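Local structure of designed Anbu Protein (5LOY) at residues 14-19 with 31-36; 52-57 with 108-113. The protein is a designed, consensus-based Anbu protein of the proteasome family, an ancestral type of beta subunit, and is probably a hydrolase of the N-terminal-nucleophile class. All blocks are in the same frame, centred on the assembly; numbering follows the deposited sequence.

Interaction 1: 14-19 with 31-36; sequences FASDSR and RKMHVF
Lys32 lays its methylene chain across Asp17, and Lys32 buries more surface here than any other residue of the two segments. Lys32 CD lies 3.3 Å from the backbone Asp17 O, and Lys32 CE approaches the carboxylate at Asp17 OD1 to 3.4 Å. The amino group goes further: a bend in the last torsion (chi4 -64°) carries Lys32 NZ to 4.8 Å from Asp17 OD1, too far for a salt bridge, and it bonds instead to Thr20 OG1, with a weak bond to Thr1 OG1. Further along the strand, Met33 extends with CG anti to the backbone N, then turns at its thioether, which sets the methyl Met33 CE 3.9 Å from Phe14 CB.

No direct hydrogen bond joins the two segments. A water does so with three bonds, accepting from Ser16 OG and, at 2.7 Å, from Lys32 N, and donating to Asp17 O.

Backbone N-H groups around it hold the aspartate. Tyr2 N bonds to Asp17 OD1, while Gly188 N and Thr1 N bond to Asp17 OD2, which also closes an Asx turn by accepting Arg19 N at 3.2 Å from above the carboxylate plane. The strand axes, 143° apart in direction and 8.7 Å at closest approach, belong to the two facing sheets of the N-terminal-nucleophile sandwich, so side chains and water bridge the gap. An N-terminal threonine beside an aspartate and a lysine matches the proteasomal active-site pattern; Asp17 meets Thr1 N and Lys32, weakly, Thr1 OG1, consistent with two polar groups, packed on each other but not salt-bridged, being directed at Thr1.

Interaction 2: 52-57 with 108-113; sequences LATTQA and FNASFI
Thr54 reaches from the first turn of helix 52-62 to the chain entering strand 110-118 and gives its hydroxyl to a backbone carbonyl: Thr54 OG1 donates to Phe108 O over 2.8 Å. The donor stands off to one side of the C=O direction (C=O...donor angle 137°) and lies 15° from the carbonyl plane.

One torsion serves both branches of this threonine. With chi1 at -61°, OG1 sits beside its own backbone N and faces Phe108, while CG2, anti to that N, is pressed against the strand, 3.6 Å from Ala110 CB. Thr55 is rotated differently: its CG2 lies anti to the carbonyl carbon, and this brings the methyl to 3.9 Å from Ala110 CB and 4.2 Å from Phe112 CZ, approaching that ring obliquely. Ala110 CB is therefore met by two threonine methyls, a small side chain that is consistent with the close approach of the short helix and strand segments, 8.5 Å between axes.

Outside the pair, Asn51 OD1 accepts from Thr54 N, Leu90 and Gln94 of helix 79-94 touch the Thr54 side chain, and Phe112 packs on Val86 of the same helix. These contacts place the pair in the helical layer covering one face of the five-stranded sheet.

Cutting Thr54 back to an alanine removes both OG1 and CG2, which would probably leave Phe108 O without its hydroxyl partner and open a gap over Ala110. The chemistry is that of a mixed seam: one directional bond links the first helical turn to the residues leading into the strand, where Phe108 is itself poorly ordered, and methyl packing continues the contact along it.

Interactions 1 and 2 meet the same five-stranded sheet through different strands, 33-38 and 110-118, with strand 42-50 lying between them. Their centres are 13 Å apart and their nearest atoms about 5 Å, without touching. Thr48 of that middle strand is touched by Lys32 from interaction 1 and by Thr55 and Phe112 from interaction 2. The first contact spans the two sheets; the second packs a helix on this sheet, so together they sample successive layers of the sandwich. Interaction 1 includes residues bonded to Thr1, the probable nucleophile by family resemblance; interaction 2 is structural packing on strand 110-118, two strands along from 33-38.

Interaction 1: 14-19 with 31-36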
ATOM      1  N   PHE A  14      -0.353 -19.081   6.812  1.00 30.02           N
ATOM      2  CA  PHE A  14      -0.662 -17.944   7.676  1.00 29.27           C
ATOM      3  C   PHE A  14       0.605 -17.267   8.124  1.00 29.69           C
ATOM      4  O   PHE A  14       1.576 -17.942   8.489  1.00 30.53           O
ATOM      5  CB  PHE A  14      -1.385 -18.392   8.946  1.00 29.72           C
ATOM      6  CG  PHE A  14      -2.652 -19.153   8.693  1.00 30.06           C
ATOM      7  CD1 PHE A  14      -3.841 -18.490   8.565  1.00 29.99           C
ATOM      8  CD2 PHE A  14      -2.654 -20.546   8.653  1.00 31.34           C
ATOM      9  CE1 PHE A  14      -5.019 -19.189   8.362  1.00 30.66           C
ATOM     10  CE2 PHE A  14      -3.826 -21.250   8.469  1.00 31.66           C
ATOM     11  CZ  PHE A  14      -5.011 -20.566   8.318  1.00 31.54           C
ATOM     12  N   ALA A  15       0.593 -15.936   8.155  1.00 29.25           N
ATOM     13  CA  ALA A  15       1.735 -15.196   8.675  1.00 30.37           C
ATOM     14  C   ALA A  15       1.302 -13.948   9.401  1.00 29.74           C
ATOM     15  O   ALA A  15       0.330 -13.301   9.010  1.00 30.96           O
ATOM     16  CB  ALA A  15       2.663 -14.832   7.535  1.00 30.83           C
ATOM     17  N   SER A  16       2.029 -13.587  10.441  1.00 30.24           N
ATOM     18  CA  SER A  16       1.706 -12.380  11.196  1.00 31.41           C
ATOM     19  C   SER A  16       2.939 -11.799  11.830  1.00 33.33           C
ATOM     20  O   SER A  16       3.836 -12.543  12.180  1.00 35.64           O
ATOM     21  CB  SER A  16       0.685 -12.694  12.301  1.00 30.89           C
ATOM     22  OG  SER A  16       1.208 -13.662  13.193  1.00 31.30           O
ATOM     23  N   ASP A  17       2.970 -10.479  12.000  1.00 34.71           N
ATOM     24  CA  ASP A  17       4.079  -9.808  12.683  1.00 37.51           C
ATOM     25  C   ASP A  17       3.738  -9.647  14.170  1.00 37.44           C
ATOM     26  O   ASP A  17       2.763 -10.234  14.643  1.00 38.34           O
ATOM     27  CB  ASP A  17       4.345  -8.448  12.056  1.00 39.48           C
ATOM     28  CG  ASP A  17       3.419  -7.365  12.597  1.00 43.65           C
ATOM     29  OD1 ASP A  17       2.214  -7.678  12.758  1.00 43.10           O
ATOM     30  OD2 ASP A  17       3.900  -6.228  12.885  1.00 44.42           O
ATOM     31  N   SER A  18       4.526  -8.864  14.911  1.00 35.71           N
ATOM     32  CA  SER A  18       4.296  -8.716  16.355  1.00 35.93           C
ATOM     33  C   SER A  18       4.341  -7.292  16.898  1.00 35.64           C
ATOM     34  O   SER A  18       4.190  -7.084  18.082  1.00 36.12           O
ATOM     35  CB  SER A  18       5.283  -9.591  17.136  1.00 36.93           C
ATOM     36  OG  SER A  18       6.627  -9.300  16.778  1.00 39.15           O
ATOM     37  N   ARG A  19       4.530  -6.308  16.043  1.00 36.47           N
ATOM     38  CA  ARG A  19       4.670  -4.954  16.515  1.00 38.27           C
ATOM     39  C   ARG A  19       3.272  -4.388  16.784  1.00 37.99           C
ATOM     40  O   ARG A  19       2.388  -4.441  15.941  1.00 36.71           O
ATOM     41  CB  ARG A  19       5.435  -4.133  15.504  1.00 39.34           C
ATOM     42  CG  ARG A  19       5.799  -2.753  15.991  1.00 41.55           C
ATOM     43  CD  ARG A  19       6.795  -2.083  15.055  1.00 42.25           C
ATOM     44  NE  ARG A  19       8.155  -2.601  15.158  1.00 42.97           N
ATOM     45  CZ  ARG A  19       9.185  -2.148  14.429  1.00 41.92           C
ATOM     46  NH1 ARG A  19       9.005  -1.206  13.525  1.00 41.42           N
ATOM     47  NH2 ARG A  19      10.391  -2.647  14.595  1.00 40.86           N
ATOM     48  N   ARG A  31       2.520 -11.476  20.252  1.00 42.65           N
ATOM     49  CA  ARG A  31       2.208 -12.496  19.240  1.00 46.15           C
ATOM     50  C   ARG A  31       0.738 -12.359  18.759  1.00 42.80           C
ATOM     51  O   ARG A  31      -0.143 -12.147  19.570  1.00 41.52           O
ATOM     52  CB  ARG A  31       2.449 -13.873  19.882  1.00 53.78           C
ATOM     53  CG  ARG A  31       2.404 -15.077  18.950  1.00 64.17           C
ATOM     54  CD  ARG A  31       2.428 -16.409  19.717  1.00 71.08           C
ATOM     55  NE  ARG A  31       3.288 -17.396  19.045  1.00 75.95           N
ATOM     56  CZ  ARG A  31       4.570 -17.623  19.340  1.00 74.91           C
ATOM     57  NH1 ARG A  31       5.185 -16.962  20.308  1.00 73.82           N
ATOM     58  NH2 ARG A  31       5.246 -18.531  18.656  1.00 78.05           N
ATOM     59  N   LYS A  32       0.489 -12.505  17.460  1.00 39.89           N
ATOM     60  CA  LYS A  32      -0.851 -12.342  16.911  1.00 39.47           C
ATOM     61  C   LYS A  32      -1.459 -13.589  16.281  1.00 37.94           C
ATOM     62  O   LYS A  32      -2.530 -13.524  15.685  1.00 36.76           O
ATOM     63  CB  LYS A  32      -0.822 -11.227  15.880  1.00 42.46           C
ATOM     64  CG  LYS A  32      -0.378  -9.891  16.470  1.00 47.61           C
ATOM     65  CD  LYS A  32      -0.158  -8.886  15.360  1.00 52.26           C
ATOM     66  CE  LYS A  32       0.634  -7.658  15.806  1.00 56.63           C
ATOM     67  NZ  LYS A  32      -0.110  -6.891  16.837  1.00 58.24           N
ATOM     68  N   MET A  33      -0.784 -14.726  16.431  1.00 38.64           N
ATOM     69  CA  MET A  33      -1.211 -16.005  15.888  1.00 38.55           C
ATOM     70  C   MET A  33      -1.540 -16.926  17.045  1.00 39.54           C
ATOM     71  O   MET A  33      -0.730 -17.074  17.978  1.00 40.87           O
ATOM     72  CB  MET A  33      -0.100 -16.614  15.036  1.00 39.71           C
ATOM     73  CG  MET A  33      -0.438 -17.963  14.406  1.00 42.41           C
ATOM     74  SD  MET A  33       0.865 -18.655  13.366  1.00 46.06           S
ATOM     75  CE  MET A  33       0.813 -17.518  11.985  1.00 40.41           C
ATOM     76  N   HIS A  34      -2.735 -17.530  16.980  1.00 38.26           N
ATOM     77  CA  HIS A  34      -3.234 -18.454  18.003  1.00 40.60           C
ATOM     78  C   HIS A  34      -3.747 -19.728  17.316  1.00 41.06           C
ATOM     79  O   HIS A  34      -4.521 -19.666  16.363  1.00 39.59           O
ATOM     80  CB  HIS A  34      -4.366 -17.820  18.818  1.00 41.47           C
ATOM     81  CG  HIS A  34      -4.033 -16.470  19.361  1.00 44.24           C
ATOM     82  ND1 HIS A  34      -3.604 -16.270  20.657  1.00 47.06           N
ATOM     83  CD2 HIS A  34      -4.037 -15.248  18.773  1.00 45.13           C
ATOM     84  CE1 HIS A  34      -3.373 -14.983  20.850  1.00 46.40           C
ATOM     85  NE2 HIS A  34      -3.622 -14.341  19.721  1.00 46.54           N
ATOM     86  N   VAL A  35      -3.332 -20.875  17.836  1.00 42.15           N
ATOM     87  CA  VAL A  35      -3.604 -22.153  17.227  1.00 43.07           C
ATOM     88  C   VAL A  35      -4.412 -23.059  18.165  1.00 44.66           C
ATOM     89  O   VAL A  35      -4.087 -23.221  19.333  1.00 42.12           O
ATOM     90  CB  VAL A  35      -2.288 -22.843  16.845  1.00 44.43           C
ATOM     91  CG1 VAL A  35      -2.560 -24.211  16.238  1.00 45.77           C
ATOM     92  CG2 VAL A  35      -1.514 -21.972  15.872  1.00 42.63           C
ATOM     93  N   PHE A  36      -5.486 -23.623  17.624  1.00 46.25           N
ATOM     94  CA  PHE A  36      -6.315 -24.591  18.330  1.00 48.84           C
ATOM     95  C   PHE A  36      -6.237 -25.882  17.521  1.00 47.66           C
ATOM     96  O   PHE A  36      -6.655 -25.925  16.379  1.00 44.42           O
ATOM     97  CB  PHE A  36      -7.741 -24.045  18.449  1.00 50.69           C
ATOM     98  CG  PHE A  36      -7.793 -22.667  19.036  1.00 51.27           C
ATOM     99  CD1 PHE A  36      -7.582 -21.561  18.242  1.00 50.21           C
ATOM    100  CD2 PHE A  36      -7.984 -22.477  20.410  1.00 54.66           C
ATOM    101  CE1 PHE A  36      -7.589 -20.282  18.792  1.00 51.15           C
ATOM    102  CE2 PHE A  36      -7.994 -21.200  20.978  1.00 54.36           C
ATOM    103  CZ  PHE A  36      -7.797 -20.100  20.157  1.00 53.64           C
TER
HETATM  104  O   HOH W   1       2.523 -12.812  15.683  1.00 34.22           O

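Interaction 2: 52-57 with 108-113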
ATOM      1  N   LEU A  52      -5.437  -3.954  21.142  1.00 33.45           N
ATOM      2  CA  LEU A  52      -4.969  -5.112  21.907  1.00 33.69           C
ATOM      3  C   LEU A  52      -5.892  -5.475  23.061  1.00 34.52           C
ATOM      4  O   LEU A  52      -6.119  -6.633  23.316  1.00 34.10           O
ATOM      5  CB  LEU A  52      -3.566  -4.852  22.460  1.00 34.98           C
ATOM      6  CG  LEU A  52      -2.902  -6.044  23.177  1.00 36.18           C
ATOM      7  CD1 LEU A  52      -2.638  -7.179  22.206  1.00 34.99           C
ATOM      8  CD2 LEU A  52      -1.618  -5.643  23.844  1.00 37.47           C
ATOM      9  N   ALA A  53      -6.404  -4.498  23.793  1.00 35.92           N
ATOM     10  CA  ALA A  53      -7.345  -4.826  24.868  1.00 37.59           C
ATOM     11  C   ALA A  53      -8.559  -5.578  24.324  1.00 36.64           C
ATOM     12  O   ALA A  53      -9.055  -6.509  24.957  1.00 37.57           O
ATOM     13  CB  ALA A  53      -7.780  -3.591  25.647  1.00 39.20           C
ATOM     14  N   THR A  54      -9.022  -5.179  23.156  1.00 35.54           N
ATOM     15  CA  THR A  54     -10.161  -5.831  22.536  1.00 35.62           C
ATOM     16  C   THR A  54      -9.803  -7.248  22.058  1.00 34.85           C
ATOM     17  O   THR A  54     -10.512  -8.192  22.370  1.00 34.82           O
ATOM     18  CB  THR A  54     -10.680  -4.991  21.364  1.00 35.07           C
ATOM     19  OG1 THR A  54     -11.093  -3.731  21.866  1.00 36.09           O
ATOM     20  CG2 THR A  54     -11.858  -5.663  20.665  1.00 34.69           C
ATOM     21  N   THR A  55      -8.695  -7.408  21.336  1.00 34.12           N
ATOM     22  CA  THR A  55      -8.352  -8.751  20.865  1.00 34.62           C
ATOM     23  C   THR A  55      -8.113  -9.721  22.033  1.00 34.26           C
ATOM     24  O   THR A  55      -8.556 -10.850  21.975  1.00 34.32           O
ATOM     25  CB  THR A  55      -7.154  -8.776  19.913  1.00 34.00           C
ATOM     26  OG1 THR A  55      -5.996  -8.328  20.605  1.00 35.40           O
ATOM     27  CG2 THR A  55      -7.423  -7.887  18.739  1.00 33.64           C
ATOM     28  N   GLN A  56      -7.444  -9.272  23.081  1.00 34.15           N
ATOM     29  CA  GLN A  56      -7.183 -10.134  24.219  1.00 35.35           C
ATOM     30  C   GLN A  56      -8.478 -10.531  24.915  1.00 37.45           C
ATOM     31  O   GLN A  56      -8.569 -11.628  25.437  1.00 38.83           O
ATOM     32  CB  GLN A  56      -6.258  -9.468  25.248  1.00 35.50           C
ATOM     33  CG  GLN A  56      -4.811  -9.400  24.834  1.00 34.76           C
ATOM     34  CD  GLN A  56      -3.867  -8.928  25.950  1.00 36.95           C
ATOM     35  OE1 GLN A  56      -4.273  -8.280  26.915  1.00 38.30           O
ATOM     36  NE2 GLN A  56      -2.588  -9.269  25.814  1.00 36.95           N
ATOM     37  N   ALA A  57      -9.462  -9.633  24.942  1.00 37.74           N
ATOM     38  CA  ALA A  57     -10.740  -9.938  25.568  1.00 37.86           C
ATOM     39  C   ALA A  57     -11.572 -10.924  24.723  1.00 37.12           C
ATOM     40  O   ALA A  57     -12.277 -11.769  25.268  1.00 36.96           O
ATOM     41  CB  ALA A  57     -11.517  -8.677  25.834  1.00 38.05           C
ATOM     42  N   PHE A 108     -11.299   1.431  19.686  1.00 74.60           N
ATOM     43  CA  PHE A 108     -11.320   0.068  20.241  1.00 72.93           C
ATOM     44  C   PHE A 108     -11.610  -1.054  19.231  1.00 66.64           C
ATOM     45  O   PHE A 108     -11.782  -2.209  19.621  1.00 66.25           O
ATOM     46  CB  PHE A 108     -12.299  -0.013  21.430  1.00 78.09           C
ATOM     47  CG  PHE A 108     -11.980   0.956  22.564  1.00 85.80           C
ATOM     48  CD1 PHE A 108     -10.669   1.145  23.005  1.00 85.18           C
ATOM     49  CD2 PHE A 108     -12.998   1.667  23.201  1.00 91.90           C
ATOM     50  CE1 PHE A 108     -10.382   2.031  24.033  1.00 90.75           C
ATOM     51  CE2 PHE A 108     -12.717   2.552  24.237  1.00 95.98           C
ATOM     52  CZ  PHE A 108     -11.407   2.732  24.655  1.00 95.41           C
ATOM     53  N   ASN A 109     -11.629  -0.740  17.939  1.00 62.13           N
ATOM     54  CA  ASN A 109     -11.952  -1.747  16.928  1.00 58.47           C
ATOM     55  C   ASN A 109     -10.906  -2.816  16.722  1.00 53.42           C
ATOM     56  O   ASN A 109      -9.720  -2.594  16.954  1.00 53.46           O
ATOM     57  CB  ASN A 109     -12.236  -1.102  15.579  1.00 60.02           C
ATOM     58  CG  ASN A 109     -13.625  -0.512  15.501  1.00 59.83           C
ATOM     59  OD1 ASN A 109     -14.423  -0.633  16.412  1.00 58.39           O
ATOM     60  ND2 ASN A 109     -13.898   0.155  14.404  1.00 63.69           N
ATOM     61  N   ALA A 110     -11.372  -3.975  16.261  1.00 48.26           N
ATOM     62  CA  ALA A 110     -10.517  -5.127  16.055  1.00 45.82           C
ATOM     63  C   ALA A 110     -11.014  -5.963  14.908  1.00 42.05           C
ATOM     64  O   ALA A 110     -12.126  -5.809  14.437  1.00 41.41           O
ATOM     65  CB  ALA A 110     -10.453  -5.966  17.317  1.00 48.47           C
ATOM     66  N   SER A 111     -10.173  -6.876  14.476  1.00 40.26           N
ATOM     67  CA  SER A 111     -10.400  -7.576  13.225  1.00 40.14           C
ATOM     68  C   SER A 111      -9.621  -8.901  13.227  1.00 36.25           C
ATOM     69  O   SER A 111      -8.559  -8.984  13.836  1.00 35.12           O
ATOM     70  CB  SER A 111      -9.923  -6.665  12.092  1.00 40.52           C
ATOM     71  OG  SER A 111     -10.404  -7.158  10.887  1.00 44.66           O
ATOM     72  N   PHE A 112     -10.127  -9.927  12.545  1.00 34.59           N
ATOM     73  CA  PHE A 112      -9.504 -11.240  12.615  1.00 32.23           C
ATOM     74  C   PHE A 112      -9.501 -11.978  11.287  1.00 33.17           C
ATOM     75  O   PHE A 112     -10.342 -11.739  10.410  1.00 32.96           O
ATOM     76  CB  PHE A 112     -10.242 -12.111  13.627  1.00 33.87           C
ATOM     77  CG  PHE A 112     -10.362 -11.497  15.005  1.00 35.27           C
ATOM     78  CD1 PHE A 112     -11.389 -10.623  15.303  1.00 35.54           C
ATOM     79  CD2 PHE A 112      -9.439 -11.797  15.989  1.00 35.05           C
ATOM     80  CE1 PHE A 112     -11.488 -10.049  16.546  1.00 36.67           C
ATOM     81  CE2 PHE A 112      -9.541 -11.244  17.230  1.00 36.12           C
ATOM     82  CZ  PHE A 112     -10.567 -10.367  17.516  1.00 38.03           C
ATOM     83  N   ILE A 113      -8.581 -12.933  11.180  1.00 32.76           N
ATOM     84  CA  ILE A 113      -8.594 -13.917  10.119  1.00 32.24           C
ATOM     85  C   ILE A 113      -8.631 -15.285  10.755  1.00 33.12           C
ATOM     86  O   ILE A 113      -7.891 -15.546  11.713  1.00 34.89           O
ATOM     87  CB  ILE A 113      -7.333 -13.820   9.259  1.00 32.95           C
ATOM     88  CG1 ILE A 113      -7.438 -12.595   8.361  1.00 34.34           C
ATOM     89  CG2 ILE A 113      -7.153 -15.069   8.402  1.00 32.61           C
ATOM     90  CD1 ILE A 113      -6.131 -12.241   7.669  1.00 36.12           C
TER